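Long-range contacts in unsaturated glucuronyl hydrolase (Streptococcus agalactiae, PDB 2ZZR), which hydrolyses unsaturated chondroitin, hyaluronan and heparin disaccharides, releasing the unsaturated uronic acid from their non-reducing end: residues Ala54-Tyr60 with Glu373-Asp379; Arg302-Ala308 with Leu342-Tyr346; Tyr45-Pro51 with Ile59-Asn65. One frame throughout, in Å; residues are numbered along the deposited sequence.

Contact 1: residues Ala54-Tyr60 with Glu373-Asp379; sequences ATFNNIY and EGNIWGD
A54 and N375 face each other across a single backbone bridge, their CA atoms 4.0 Å apart, and T55 N donates to G374 O (2.8 Å) where 373-379 leads into helix 376-390. Beyond it, F56 to I59 make the type I' turn of a beta hairpin, and the E373 carboxylate closes over that turn. The E373 chain bends at chi2 (-79°) to pass across T55. E373 OE2 accepts from N58 N (2.9 Å) through its syn lone pair, while T55 OG1 donates to it from the anti side at 2.6 Å; E373 OE1 takes N57 N at 2.9 Å. T55 OG1 also receives a weak bond from G374 N. T55 CG2 turns the other way, over the centre of the Y60 ring on one face. The Y60 hydroxyl reaches D379 OD2 (2.8 Å) from above the carboxylate, with ring and carboxylate planes nearly perpendicular. D379 is itself held by the backbone N of L357 and L358, and I376 CD1 packs near the phenol end. Three donors thus grip the E373 carboxylate and fix its rotation, so the hairpin turn is tied to the chain just before helix 376-390; with all three acting as donors, E373 is probably ionised.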
loop_
_atom_site.group_PDB
_atom_site.type_symbol
_atom_site.label_atom_id
_atom_site.label_comp_id
_atom_site.label_asym_id
_atom_site.label_seq_id
_atom_site.Cartn_x
_atom_site.Cartn_y
_atom_site.Cartn_z
ATOM N N ALA A 54 0.546 -2.861 14.377
ATOM C CA ALA A 54 -0.835 -3.266 14.602
ATOM C C ALA A 54 -1.276 -2.980 16.035
ATOM O O ALA A 54 -0.443 -2.727 16.915
ATOM C CB ALA A 54 -1.013 -4.748 14.278
ATOM N N THR A 55 -2.588 -3.017 16.253
ATOM C CA THR A 55 -3.166 -2.820 17.578
ATOM C C THR A 55 -3.120 -4.124 18.376
ATOM O O THR A 55 -2.886 -5.202 17.814
ATOM C CB THR A 55 -4.632 -2.340 17.494
ATOM O OG1 THR A 55 -5.427 -3.335 16.842
ATOM C CG2 THR A 55 -4.747 -1.002 16.734
ATOM N N PHE A 56 -3.338 -4.002 19.686
ATOM C CA PHE A 56 -3.428 -5.136 20.608
ATOM C C PHE A 56 -4.746 -4.974 21.339
ATOM O O PHE A 56 -4.924 -4.006 22.085
ATOM C CB PHE A 56 -2.276 -5.098 21.613
ATOM C CG PHE A 56 -0.912 -5.237 20.991
ATOM C CD1 PHE A 56 -0.281 -6.480 20.949
ATOM C CD2 PHE A 56 -0.251 -4.129 20.460
ATOM C CE1 PHE A 56 0.983 -6.618 20.379
ATOM C CE2 PHE A 56 1.014 -4.256 19.882
ATOM C CZ PHE A 56 1.635 -5.503 19.845
ATOM N N ASN A 57 -5.669 -5.906 21.111
ATOM C CA ASN A 57 -7.051 -5.762 21.581
ATOM C C ASN A 57 -7.640 -4.409 21.147
ATOM O O ASN A 57 -8.327 -3.721 21.913
ATOM C CB ASN A 57 -7.141 -5.981 23.101
ATOM C CG ASN A 57 -6.632 -7.356 23.527
ATOM O OD1 ASN A 57 -5.832 -7.471 24.458
ATOM N ND2 ASN A 57 -7.087 -8.403 22.838
ATOM N N ASN A 58 -7.320 -4.037 19.905
ATOM C CA ASN A 58 -7.761 -2.784 19.267
ATOM C C ASN A 58 -7.198 -1.485 19.840
ATOM O O ASN A 58 -7.693 -0.395 19.535
ATOM C CB ASN A 58 -9.284 -2.749 19.096
ATOM C CG ASN A 58 -9.751 -3.688 18.005
ATOM O OD1 ASN A 58 -9.044 -3.896 17.014
ATOM N ND2 ASN A 58 -10.932 -4.271 18.180
ATOM N N ILE A 59 -6.136 -1.608 20.632
ATOM C CA ILE A 59 -5.393 -0.453 21.122
ATOM C C ILE A 59 -3.926 -0.530 20.683
ATOM O O ILE A 59 -3.222 -1.498 21.001
ATOM C CB ILE A 59 -5.484 -0.327 22.682
ATOM C CG1 ILE A 59 -6.951 -0.250 23.154
ATOM C CG2 ILE A 59 -4.633 0.836 23.193
ATOM C CD1 ILE A 59 -7.728 0.998 22.705
ATOM N N TYR A 60 -3.472 0.483 19.945
ATOM C CA TYR A 60 -2.064 0.581 19.567
ATOM C C TYR A 60 -1.197 0.707 20.807
ATOM O O TYR A 60 -1.612 1.298 21.801
ATOM C CB TYR A 60 -1.805 1.815 18.706
ATOM C CG TYR A 60 -2.236 1.705 17.264
ATOM C CD1 TYR A 60 -1.576 0.846 16.379
ATOM C CD2 TYR A 60 -3.284 2.487 16.773
ATOM C CE1 TYR A 60 -1.968 0.755 15.043
ATOM C CE2 TYR A 60 -3.682 2.402 15.440
ATOM C CZ TYR A 60 -3.021 1.535 14.587
ATOM O OH TYR A 60 -3.412 1.449 13.272
ATOM N N GLU A 373 -6.963 -7.269 14.137
ATOM C CA GLU A 373 -6.560 -6.052 14.815
ATOM C C GLU A 373 -6.519 -4.928 13.788
ATOM O O GLU A 373 -6.377 -5.181 12.593
ATOM C CB GLU A 373 -5.161 -6.222 15.407
ATOM C CG GLU A 373 -5.047 -7.293 16.493
ATOM C CD GLU A 373 -5.558 -6.828 17.850
ATOM O OE1 GLU A 373 -5.576 -7.663 18.782
ATOM O OE2 GLU A 373 -5.927 -5.639 17.993
ATOM N N GLY A 374 -6.633 -3.688 14.253
ATOM C CA GLY A 374 -6.326 -2.550 13.404
ATOM C C GLY A 374 -4.841 -2.546 13.082
ATOM O O GLY A 374 -4.020 -3.078 13.844
ATOM N N ASN A 375 -4.487 -1.970 11.941
ATOM C CA ASN A 375 -3.080 -1.758 11.623
ATOM C C ASN A 375 -2.887 -0.413 10.932
ATOM O O ASN A 375 -3.839 0.155 10.377
ATOM C CB ASN A 375 -2.456 -2.940 10.855
ATOM C CG ASN A 375 -3.204 -3.289 9.572
ATOM O OD1 ASN A 375 -3.643 -4.428 9.373
ATOM N ND2 ASN A 375 -3.331 -2.319 8.689
ATOM N N ILE A 376 -1.670 0.107 11.003
ATOM C CA ILE A 376 -1.447 1.504 10.634
ATOM C C ILE A 376 -1.471 1.746 9.120
ATOM O O ILE A 376 -1.877 2.824 8.674
ATOM C CB ILE A 376 -0.191 2.101 11.328
ATOM C CG1 ILE A 376 -0.158 3.636 11.213
ATOM C CG2 ILE A 376 1.104 1.442 10.819
ATOM C CD1 ILE A 376 -1.402 4.332 11.803
ATOM N N TRP A 377 -1.058 0.753 8.332
ATOM C CA TRP A 377 -1.162 0.896 6.867
ATOM C C TRP A 377 -2.622 0.803 6.399
ATOM O O TRP A 377 -3.031 1.509 5.476
ATOM C CB TRP A 377 -0.257 -0.104 6.120
ATOM C CG TRP A 377 -0.557 -1.528 6.444
ATOM C CD1 TRP A 377 -1.374 -2.377 5.752
ATOM C CD2 TRP A 377 -0.048 -2.274 7.556
ATOM N NE1 TRP A 377 -1.406 -3.613 6.370
ATOM C CE2 TRP A 377 -0.598 -3.573 7.477
ATOM C CE3 TRP A 377 0.821 -1.967 8.614
ATOM C CZ2 TRP A 377 -0.308 -4.569 8.416
ATOM C CZ3 TRP A 377 1.107 -2.957 9.549
ATOM C CH2 TRP A 377 0.537 -4.237 9.444
ATOM N N GLY A 378 -3.407 -0.055 7.049
ATOM C CA GLY A 378 -4.844 -0.138 6.784
ATOM C C GLY A 378 -5.530 1.175 7.113
ATOM O O GLY A 378 -6.364 1.654 6.343
ATOM N N ASP A 379 -5.163 1.769 8.248
ATOM C CA ASP A 379 -5.667 3.098 8.616
ATOM C C ASP A 379 -5.294 4.125 7.558
ATOM O O ASP A 379 -6.143 4.909 7.113
ATOM C CB ASP A 379 -5.082 3.546 9.954
ATOM C CG ASP A 379 -5.703 2.833 11.141
ATOM O OD1 ASP A 379 -6.568 1.947 10.952
ATOM O OD2 ASP A 379 -5.316 3.175 12.280
#

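Contact 2: residues Arg302-Ala308 with Leu342-Tyr346; sequences RDTSATA and LIEQY
Helix 304-308 and helix 342-346 run nearly antiparallel, at 171°, with their short axes 12.2 Å apart at closest approach; the nearest CA atoms, those of T304 and L342, are still 7.3 Å apart. Side chains therefore span the gap. L342 reaches across with its two methyls divided: CD2 meets T304 CB at 3.9 Å, and CD1 lies against A308 CA at 3.8 Å, with T307 CG2 at its flank. T307 turns its methyl to L342 and gives its hydroxyl to a hydrogen bond with S288. T304 works the same way with its branches split: CG2 comes obliquely upon the Y346 ring, 3.4 Å from CD1, and OG1 is held by the carbonyl of L359. Further along the same ring, R302 crosses Y346 at about a right angle. The R302 chain, bent at chi2 (-52°), lays CG near Y346 CE1 (3.9 Å) and brings one face of the guanidinium over the phenol oxygen. R302 NH1 is 3.1 Å from Y346 OH, but the angle is poor and no hydrogen bond forms; both groups turn instead to D285, R302 by a salt bridge to one carboxylate oxygen and Y346 by a hydrogen bond to the other. At the start of helix 304-318, D303 is the N-cap, its OD2 accepting a weak capping bond from S305 N and a shorter bond from S305 OG. The interface between the helices is thus apolar at L342 and polar at its R302 end, where D285 probably offsets the arginine's charge and holds both side chains in place.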
loop_
_atom_site.group_PDB
_atom_site.type_symbol
_atom_site.label_atom_id
_atom_site.label_comp_id
_atom_site.label_asym_id
_atom_site.label_seq_id
_atom_site.Cartn_x
_atom_site.Cartn_y
_atom_site.Cartn_z
ATOM N N ARG A 302 -11.262 -11.007 8.669
ATOM C CA ARG A 302 -11.056 -10.221 7.457
ATOM C C ARG A 302 -9.675 -9.600 7.501
ATOM O O ARG A 302 -9.034 -9.565 8.556
ATOM C CB ARG A 302 -12.101 -9.104 7.348
ATOM C CG ARG A 302 -13.551 -9.544 7.507
ATOM C CD ARG A 302 -13.900 -10.705 6.585
ATOM N NE ARG A 302 -15.308 -11.070 6.687
ATOM C CZ ARG A 302 -16.276 -10.590 5.907
ATOM N NH1 ARG A 302 -16.002 -9.714 4.943
ATOM N NH2 ARG A 302 -17.527 -10.991 6.090
ATOM N N ASP A 303 -9.197 -9.139 6.346
ATOM C CA ASP A 303 -8.099 -8.192 6.329
ATOM C C ASP A 303 -8.561 -6.944 5.594
ATOM O O ASP A 303 -8.432 -6.849 4.371
ATOM C CB ASP A 303 -6.828 -8.748 5.691
ATOM C CG ASP A 303 -5.691 -7.728 5.691
ATOM O OD1 ASP A 303 -4.786 -7.843 4.845
ATOM O OD2 ASP A 303 -5.725 -6.791 6.524
ATOM N N THR A 304 -9.089 -5.993 6.359
ATOM C CA THR A 304 -9.597 -4.739 5.804
ATOM C C THR A 304 -8.489 -3.925 5.137
ATOM O O THR A 304 -8.766 -3.157 4.213
ATOM C CB THR A 304 -10.275 -3.878 6.877
ATOM O OG1 THR A 304 -9.391 -3.723 7.992
ATOM C CG2 THR A 304 -11.571 -4.524 7.345
ATOM N N SER A 305 -7.242 -4.090 5.588
ATOM C CA SER A 305 -6.134 -3.316 5.007
ATOM C C SER A 305 -5.915 -3.671 3.536
ATOM O O SER A 305 -5.523 -2.818 2.748
ATOM C CB SER A 305 -4.831 -3.456 5.808
ATOM O OG SER A 305 -4.212 -4.722 5.627
ATOM N N ALA A 306 -6.180 -4.929 3.181
ATOM C CA ALA A 306 -6.066 -5.380 1.790
ATOM C C ALA A 306 -7.123 -4.690 0.938
ATOM O O ALA A 306 -6.850 -4.247 -0.177
ATOM C CB ALA A 306 -6.219 -6.893 1.706
ATOM N N THR A 307 -8.331 -4.585 1.484
ATOM C CA THR A 307 -9.443 -3.962 0.779
ATOM C C THR A 307 -9.230 -2.442 0.638
ATOM O O THR A 307 -9.458 -1.883 -0.443
ATOM C CB THR A 307 -10.794 -4.344 1.440
ATOM O OG1 THR A 307 -10.985 -5.762 1.300
ATOM C CG2 THR A 307 -11.965 -3.632 0.765
ATOM N N ALA A 308 -8.755 -1.791 1.700
ATOM C CA ALA A 308 -8.439 -0.359 1.632
ATOM C C ALA A 308 -7.396 -0.065 0.547
ATOM O O ALA A 308 -7.558 0.862 -0.252
ATOM C CB ALA A 308 -7.955 0.152 2.974
ATOM N N LEU A 342 -16.315 -0.608 4.085
ATOM C CA LEU A 342 -15.307 -0.215 5.065
ATOM C C LEU A 342 -15.850 0.863 6.008
ATOM O O LEU A 342 -15.740 0.741 7.231
ATOM C CB LEU A 342 -14.011 0.241 4.385
ATOM C CG LEU A 342 -13.208 -0.826 3.635
ATOM C CD1 LEU A 342 -11.966 -0.202 3.027
ATOM C CD2 LEU A 342 -12.820 -2.008 4.537
ATOM N N ILE A 343 -16.458 1.899 5.431
ATOM C CA ILE A 343 -17.005 3.010 6.202
ATOM C C ILE A 343 -18.099 2.529 7.157
ATOM O O ILE A 343 -18.087 2.869 8.348
ATOM C CB ILE A 343 -17.592 4.112 5.271
ATOM C CG1 ILE A 343 -16.475 4.821 4.499
ATOM C CG2 ILE A 343 -18.401 5.137 6.078
ATOM C CD1 ILE A 343 -16.976 5.617 3.294
ATOM N N GLU A 344 -19.024 1.732 6.634
ATOM C CA GLU A 344 -20.259 1.409 7.352
ATOM C C GLU A 344 -20.131 0.235 8.319
ATOM O O GLU A 344 -20.900 0.134 9.283
ATOM C CB GLU A 344 -21.397 1.139 6.365
ATOM C CG GLU A 344 -21.830 2.361 5.563
ATOM C CD GLU A 344 -22.987 2.083 4.618
ATOM O OE1 GLU A 344 -23.405 0.913 4.485
ATOM O OE2 GLU A 344 -23.477 3.051 3.994
ATOM N N GLN A 345 -19.172 -0.652 8.069
ATOM C CA GLN A 345 -19.095 -1.896 8.837
ATOM C C GLN A 345 -17.768 -2.122 9.553
ATOM O O GLN A 345 -17.708 -2.906 10.509
ATOM C CB GLN A 345 -19.425 -3.108 7.954
ATOM C CG GLN A 345 -20.847 -3.130 7.372
ATOM C CD GLN A 345 -21.941 -3.103 8.436
ATOM O OE1 GLN A 345 -22.915 -2.357 8.314
ATOM N NE2 GLN A 345 -21.788 -3.921 9.478
ATOM N N TYR A 346 -16.713 -1.446 9.100
ATOM C CA TYR A 346 -15.365 -1.739 9.593
ATOM C C TYR A 346 -14.618 -0.569 10.228
ATOM O O TYR A 346 -13.601 -0.769 10.900
ATOM C CB TYR A 346 -14.531 -2.400 8.485
ATOM C CG TYR A 346 -15.053 -3.763 8.102
ATOM C CD1 TYR A 346 -14.640 -4.903 8.793
ATOM C CD2 TYR A 346 -15.973 -3.919 7.062
ATOM C CE1 TYR A 346 -15.126 -6.162 8.458
ATOM C CE2 TYR A 346 -16.467 -5.182 6.718
ATOM C CZ TYR A 346 -16.035 -6.297 7.426
ATOM O OH TYR A 346 -16.502 -7.551 7.106
#

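Contact 3: residues Tyr45-Pro51 with Ile59-Asn65; sequences YFGEEYP and IYKVMDN
Y45 and F46, at the end of helix 25-46, turn their rings onto the second strand of a hairpin whose two strands pair antiparallel. The Y45 ring, trans to its own N at chi1 -178°, reaches over the strand, and its hydroxyl donates to Y60 O at 2.7 Å, tilted 16° from the carbonyl plane. The F46 ring sets its edge against Y60 CB, 3.5 Å from F46 CZ; the two rings themselves meet obliquely, planes 66° apart. V62 CG2 touches both helix-end rings, 3.8 Å from Y45 CE1 and from F46 CD1, while its other methyl, CG1, touches E49. P51 covers one face of Y60 in a CH-pi contact, its CB 3.8 Å from the ring centroid. Next along the strand, Y50 and M63 form a hydrogen-bonded pair, Y50 N donating to M63 O (2.9 Å) and M63 N to Y50 O (2.8 Å), both in the carbonyl plane. The Y50 ring runs on beside N65, whose amide ND2 and OD1 bond to S99 and R103. Two backbone bonds thus set the strand register, and one phenol bond joins helix 25-46 to the hairpin round an otherwise largely aromatic and aliphatic packing.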
loop_
_atom_site.group_PDB
_atom_site.type_symbol
_atom_site.label_atom_id
_atom_site.label_comp_id
_atom_site.label_asym_id
_atom_site.label_seq_id
_atom_site.Cartn_x
_atom_site.Cartn_y
_atom_site.Cartn_z
ATOM N N TYR A 45 -2.118 10.771 22.455
ATOM C CA TYR A 45 -1.695 9.441 22.897
ATOM C C TYR A 45 -0.256 9.112 22.482
ATOM O O TYR A 45 0.540 8.638 23.301
ATOM C CB TYR A 45 -2.676 8.380 22.379
ATOM C CG TYR A 45 -2.379 6.951 22.803
ATOM C CD1 TYR A 45 -1.941 6.008 21.872
ATOM C CD2 TYR A 45 -2.546 6.538 24.125
ATOM C CE1 TYR A 45 -1.673 4.697 22.243
ATOM C CE2 TYR A 45 -2.278 5.217 24.511
ATOM C CZ TYR A 45 -1.838 4.306 23.560
ATOM O OH TYR A 45 -1.575 3.003 23.924
ATOM N N PHE A 46 0.081 9.376 21.220
ATOM C CA PHE A 46 1.415 9.062 20.704
ATOM C C PHE A 46 2.461 10.136 20.973
ATOM O O PHE A 46 3.645 9.827 21.079
ATOM C CB PHE A 46 1.366 8.719 19.202
ATOM C CG PHE A 46 0.529 7.510 18.890
ATOM C CD1 PHE A 46 0.822 6.279 19.472
ATOM C CD2 PHE A 46 -0.556 7.598 18.023
ATOM C CE1 PHE A 46 0.050 5.162 19.201
ATOM C CE2 PHE A 46 -1.338 6.479 17.747
ATOM C CZ PHE A 46 -1.034 5.260 18.338
ATOM N N GLY A 47 2.026 11.390 21.088
ATOM C CA GLY A 47 2.959 12.510 21.202
ATOM C C GLY A 47 3.869 12.602 19.989
ATOM O O GLY A 47 3.396 12.648 18.848
ATOM N N GLU A 48 5.176 12.614 20.235
ATOM C CA GLU A 48 6.167 12.628 19.157
ATOM C C GLU A 48 6.585 11.215 18.736
ATOM O O GLU A 48 7.432 11.040 17.858
ATOM C CB GLU A 48 7.378 13.491 19.534
ATOM C CG GLU A 48 7.083 14.999 19.428
ATOM C CD GLU A 48 8.304 15.892 19.597
ATOM O OE1 GLU A 48 9.426 15.490 19.217
ATOM O OE2 GLU A 48 8.135 17.024 20.102
ATOM N N GLU A 49 5.974 10.213 19.361
ATOM C CA GLU A 49 6.263 8.821 19.034
ATOM C C GLU A 49 5.215 8.260 18.068
ATOM O O GLU A 49 4.455 9.028 17.471
ATOM C CB GLU A 49 6.413 7.987 20.308
ATOM C CG GLU A 49 7.676 8.351 21.084
ATOM C CD GLU A 49 8.063 7.320 22.125
ATOM O OE1 GLU A 49 7.254 7.070 23.046
ATOM O OE2 GLU A 49 9.188 6.771 22.025
ATOM N N TYR A 50 5.186 6.936 17.902
ATOM C CA TYR A 50 4.458 6.314 16.788
ATOM C C TYR A 50 3.621 5.116 17.216
ATOM O O TYR A 50 3.959 4.440 18.193
ATOM C CB TYR A 50 5.450 5.883 15.689
ATOM C CG TYR A 50 6.260 7.021 15.126
ATOM C CD1 TYR A 50 7.407 7.479 15.782
ATOM C CD2 TYR A 50 5.877 7.658 13.942
ATOM C CE1 TYR A 50 8.146 8.541 15.280
ATOM C CE2 TYR A 50 6.619 8.720 13.427
ATOM C CZ TYR A 50 7.748 9.156 14.105
ATOM O OH TYR A 50 8.485 10.205 13.608
ATOM N N PRO A 51 2.523 4.839 16.484
ATOM C CA PRO A 51 1.793 3.600 16.718
ATOM C C PRO A 51 2.660 2.413 16.338
ATOM O O PRO A 51 3.493 2.523 15.431
ATOM C CB PRO A 51 0.603 3.690 15.753
ATOM C CG PRO A 51 1.000 4.694 14.725
ATOM C CD PRO A 51 1.908 5.657 15.421
ATOM N N ILE A 59 -6.136 -1.608 20.632
ATOM C CA ILE A 59 -5.393 -0.453 21.122
ATOM C C ILE A 59 -3.926 -0.530 20.683
ATOM O O ILE A 59 -3.222 -1.498 21.001
ATOM C CB ILE A 59 -5.484 -0.327 22.682
ATOM C CG1 ILE A 59 -6.951 -0.250 23.154
ATOM C CG2 ILE A 59 -4.633 0.836 23.193
ATOM C CD1 ILE A 59 -7.728 0.998 22.705
ATOM N N TYR A 60 -3.472 0.483 19.945
ATOM C CA TYR A 60 -2.064 0.581 19.567
ATOM C C TYR A 60 -1.197 0.707 20.807
ATOM O O TYR A 60 -1.612 1.298 21.801
ATOM C CB TYR A 60 -1.805 1.815 18.706
ATOM C CG TYR A 60 -2.236 1.705 17.264
ATOM C CD1 TYR A 60 -1.576 0.846 16.379
ATOM C CD2 TYR A 60 -3.284 2.487 16.773
ATOM C CE1 TYR A 60 -1.968 0.755 15.043
ATOM C CE2 TYR A 60 -3.682 2.402 15.440
ATOM C CZ TYR A 60 -3.021 1.535 14.587
ATOM O OH TYR A 60 -3.412 1.449 13.272
ATOM N N LYS A 61 0.001 0.138 20.739
ATOM C CA LYS A 61 1.062 0.500 21.660
ATOM C C LYS A 61 1.875 1.635 21.045
ATOM O O LYS A 61 1.688 1.984 19.871
ATOM C CB LYS A 61 1.933 -0.716 22.008
ATOM C CG LYS A 61 1.249 -1.677 22.974
ATOM C CD LYS A 61 2.017 -2.982 23.150
ATOM C CE LYS A 61 1.168 -3.978 23.913
ATOM N NZ LYS A 61 1.816 -5.315 23.991
ATOM N N VAL A 62 2.764 2.216 21.844
ATOM C CA VAL A 62 3.569 3.358 21.427
ATOM C C VAL A 62 5.018 2.922 21.230
ATOM O O VAL A 62 5.570 2.196 22.068
ATOM C CB VAL A 62 3.493 4.504 22.469
ATOM C CG1 VAL A 62 4.243 5.722 21.978
ATOM C CG2 VAL A 62 2.041 4.860 22.771
ATOM N N MET A 63 5.626 3.363 20.129
ATOM C CA MET A 63 6.988 2.952 19.782
ATOM C C MET A 63 7.815 4.080 19.170
ATOM O O MET A 63 7.277 5.119 18.778
ATOM C CB MET A 63 6.947 1.753 18.827
ATOM C CG MET A 63 6.570 2.119 17.390
ATOM S SD MET A 63 6.964 0.793 16.232
ATOM C CE MET A 63 8.753 0.762 16.363
ATOM N N ASP A 64 9.124 3.860 19.068
ATOM C CA ASP A 64 10.012 4.833 18.448
ATOM C C ASP A 64 10.032 4.672 16.922
ATOM O O ASP A 64 9.227 3.917 16.361
ATOM C CB ASP A 64 11.424 4.770 19.053
ATOM C CG ASP A 64 12.120 3.428 18.828
ATOM O OD1 ASP A 64 11.580 2.547 18.122
ATOM O OD2 ASP A 64 13.237 3.259 19.362
ATOM N N ASN A 65 10.942 5.389 16.265
ATOM C CA ASN A 65 11.005 5.417 14.807
ATOM C C ASN A 65 11.981 4.383 14.240
ATOM O O ASN A 65 13.019 4.735 13.675
ATOM C CB ASN A 65 11.346 6.831 14.307
ATOM C CG ASN A 65 10.956 7.049 12.851
ATOM O OD1 ASN A 65 10.502 6.126 12.172
ATOM N ND2 ASN A 65 11.129 8.279 12.368
#

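Contacts 1 and 3 share I59 and Y60 and use both strands of one hairpin: contact 3 joins it to helix 25-46, contact 1 to the start of helix 376-390. Their centres lie 12 Å apart, and I376 CD1 touches P51 CG at 3.8 Å. Contact 2, nested along the chain inside the loop that contact 1 closes, meets it through W377 NE1 and S305 OG, 3.1 Å apart and probably hydrogen-bonded. Contacts 2 and 3 do not touch; their centres are 23 Å apart. Contact 1 comes near the substrate site, the N375 side chain about 5 Å from that of R246, a probable substrate-binding residue, and D303 of contact 2 makes a salt bridge to R246.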